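Local atomic coordinates of regulatory protein RecX (Lactobacillus salivarius, PDB entry 3E3V), a protein that probably modulates the activity of the recombinase RecA, and is represented here by a fragment built of three successive three-helix domains. Residues Y30-R35 with D67-E72. Numbering follows the deposited sequence.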
loop_
_atom_site.group_PDB
_atom_site.type_symbol
_atom_site.label_atom_id
_atom_site.label_comp_id
_atom_site.label_asym_id
_atom_site.label_seq_id
_atom_site.Cartn_x
_atom_site.Cartn_y
_atom_site.Cartn_z
ATOM N N TYR A 30 -15.392 6.634 -9.555
ATOM C CA TYR A 30 -15.463 5.299 -9.001
ATOM C C TYR A 30 -14.409 5.164 -7.903
ATOM O O TYR A 30 -14.664 5.481 -6.739
ATOM C CB TYR A 30 -15.230 4.270 -10.100
ATOM N N GLN A 31 -13.214 4.723 -8.285
ATOM C CA GLN A 31 -12.119 4.520 -7.340
ATOM C C GLN A 31 -11.198 5.721 -7.153
ATOM O O GLN A 31 -11.321 6.741 -7.831
ATOM C CB GLN A 31 -11.282 3.312 -7.780
ATOM C CG GLN A 31 -11.964 1.965 -7.557
ATOM C CD GLN A 31 -11.204 0.805 -8.180
ATOM O OE1 GLN A 31 -11.266 0.579 -9.389
ATOM N NE2 GLN A 31 -10.473 0.070 -7.352
ATOM N N LEU A 32 -10.272 5.578 -6.214
ATOM C CA LEU A 32 -9.286 6.605 -5.924
ATOM C C LEU A 32 -8.120 6.247 -6.857
ATOM O O LEU A 32 -7.892 5.068 -7.123
ATOM C CB LEU A 32 -8.865 6.514 -4.449
ATOM C CG LEU A 32 -8.506 7.801 -3.695
ATOM C CD1 LEU A 32 -9.722 8.717 -3.610
ATOM C CD2 LEU A 32 -8.026 7.444 -2.283
ATOM N N ARG A 33 -7.401 7.241 -7.373
ATOM C CA ARG A 33 -6.291 6.969 -8.291
ATOM C C ARG A 33 -5.060 7.816 -7.985
ATOM O O ARG A 33 -5.183 8.974 -7.577
ATOM C CB ARG A 33 -6.726 7.239 -9.739
ATOM C CG ARG A 33 -7.921 6.440 -10.216
ATOM C CD ARG A 33 -7.599 4.954 -10.285
ATOM N NE ARG A 33 -8.721 4.162 -10.778
ATOM C CZ ARG A 33 -8.801 2.838 -10.671
ATOM N NH1 ARG A 33 -7.824 2.153 -10.087
ATOM N NH2 ARG A 33 -9.862 2.195 -11.145
ATOM N N THR A 34 -3.871 7.241 -8.183
ATOM C CA THR A 34 -2.634 7.972 -7.934
ATOM C C THR A 34 -2.502 8.940 -9.086
ATOM O O THR A 34 -3.181 8.792 -10.099
ATOM C CB THR A 34 -1.360 7.074 -7.956
ATOM O OG1 THR A 34 -1.125 6.621 -9.292
ATOM C CG2 THR A 34 -1.500 5.875 -7.027
ATOM N N ARG A 35 -1.630 9.928 -8.931
ATOM C CA ARG A 35 -1.405 10.903 -9.987
ATOM C C ARG A 35 -0.976 10.184 -11.263
ATOM O O ARG A 35 -1.528 10.420 -12.336
ATOM C CB ARG A 35 -0.318 11.897 -9.568
ATOM C CG ARG A 35 0.138 12.821 -10.691
ATOM C CD ARG A 35 1.138 13.862 -10.205
ATOM N NE ARG A 35 1.629 14.681 -11.309
ATOM C CZ ARG A 35 2.283 15.830 -11.165
ATOM N NH1 ARG A 35 2.532 16.316 -9.955
ATOM N NH2 ARG A 35 2.697 16.492 -12.237
ATOM N N ASP A 67 -1.969 12.280 -3.829
ATOM C CA ASP A 67 -1.192 11.105 -3.493
ATOM C C ASP A 67 -1.007 10.836 -1.998
ATOM O O ASP A 67 -0.962 9.674 -1.583
ATOM C CB ASP A 67 0.154 11.153 -4.228
ATOM C CG ASP A 67 0.028 10.748 -5.697
ATOM O OD1 ASP A 67 -1.097 10.404 -6.138
ATOM O OD2 ASP A 67 1.052 10.765 -6.419
ATOM N N LYS A 68 -0.906 11.880 -1.179
ATOM C CA LYS A 68 -0.755 11.668 0.265
ATOM C C LYS A 68 -2.003 10.958 0.790
ATOM O O LYS A 68 -1.916 10.022 1.587
ATOM C CB LYS A 68 -0.571 13.004 0.988
ATOM C CG LYS A 68 -0.674 12.922 2.506
ATOM C CD LYS A 68 -0.541 14.312 3.123
ATOM C CE LYS A 68 -1.451 14.481 4.342
ATOM N NZ LYS A 68 -1.102 13.545 5.434
ATOM N N ASN A 69 -3.166 11.402 0.325
ATOM C CA ASN A 69 -4.422 10.788 0.735
ATOM C C ASN A 69 -4.558 9.380 0.135
ATOM O O ASN A 69 -5.060 8.469 0.783
ATOM C CB ASN A 69 -5.600 11.652 0.298
ATOM C CG ASN A 69 -6.926 11.023 0.642
ATOM O OD1 ASN A 69 -7.215 10.754 1.810
ATOM N ND2 ASN A 69 -7.743 10.777 -0.371
ATOM N N TYR A 70 -4.127 9.205 -1.110
ATOM C CA TYR A 70 -4.200 7.881 -1.730
ATOM C C TYR A 70 -3.412 6.888 -0.873
ATOM O O TYR A 70 -3.938 5.872 -0.424
ATOM C CB TYR A 70 -3.583 7.888 -3.132
ATOM C CG TYR A 70 -3.722 6.545 -3.837
ATOM C CD1 TYR A 70 -4.843 6.261 -4.623
ATOM C CD2 TYR A 70 -2.763 5.544 -3.674
ATOM C CE1 TYR A 70 -5.009 5.008 -5.233
ATOM C CE2 TYR A 70 -2.921 4.287 -4.276
ATOM C CZ TYR A 70 -4.041 4.028 -5.053
ATOM O OH TYR A 70 -4.202 2.798 -5.656
ATOM N N ALA A 71 -2.137 7.199 -0.660
ATOM C CA ALA A 71 -1.239 6.349 0.119
ATOM C C ALA A 71 -1.732 6.064 1.533
ATOM O O ALA A 71 -1.618 4.943 2.021
ATOM C CB ALA A 71 0.162 6.977 0.162
ATOM N N GLU A 72 -2.280 7.075 2.205
ATOM C CA GLU A 72 -2.768 6.862 3.558
ATOM C C GLU A 72 -3.956 5.905 3.636
ATOM O O GLU A 72 -4.018 5.056 4.524
ATOM C CB GLU A 72 -3.114 8.201 4.217
ATOM C CG GLU A 72 -1.950 8.779 5.004
ATOM C CD GLU A 72 -2.238 10.158 5.566
ATOM O OE1 GLU A 72 -3.371 10.382 6.045
ATOM O OE2 GLU A 72 -1.324 11.011 5.539
HETATM O O HOH W 1 -6.681 2.443 -7.196
HETATM O O HOH W 2 -4.021 10.658 -5.896
#
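The ring of Y70 lies against the extended loop backbone of L32-T34, with the methyl of T34 over one face. T34 CG2 stands 3.6 Å from the centroid of the Y70 ring, only 15° off its normal, a well-aligned CH-pi contact. CG of Y70 is anti to the backbone N (chi1 -176°), which carries the ring from helix 67-81 across to the loop. L32 slides past it in the opposite direction, its CB 4.0 Å from Y70 CD1. At the ring's edge water 1 bridges the loop and the phenol: it donates to L32 O (2.9 Å) and is hydrogen-bonded to Y70 OH.

One helical turn earlier, D67 reaches the start of helix 35-39. D67 OD1 accepts the backbone N-H of R35 at 2.9 Å (149° at the hydrogen) through its syn lone pair. The same oxygen accepts from water 2, which also donates to R33 O, so that R33 and R35 are both tied to one carboxylate oxygen. D67 OD2 rests 3.6 Å from R35 CB, whereas the extended arginine chain runs off to a salt bridge with E39. Shortening D67 to an alanine is likely to leave the R35 N-H without this acceptor and to take from water 2 its carboxylate partner.

T34, the N-cap residue of helix 35-39, turns its hydroxyl to K96 O while its methyl serves Y70. The contact thus joins the first and second three-helix domains of RecX through a methyl packed on an aromatic face, flanked by a direct carboxylate bond and two water bridges; the carboxylate of D67, at the N-terminus of helix 35-39, is likely to interact favourably with that helix's dipole.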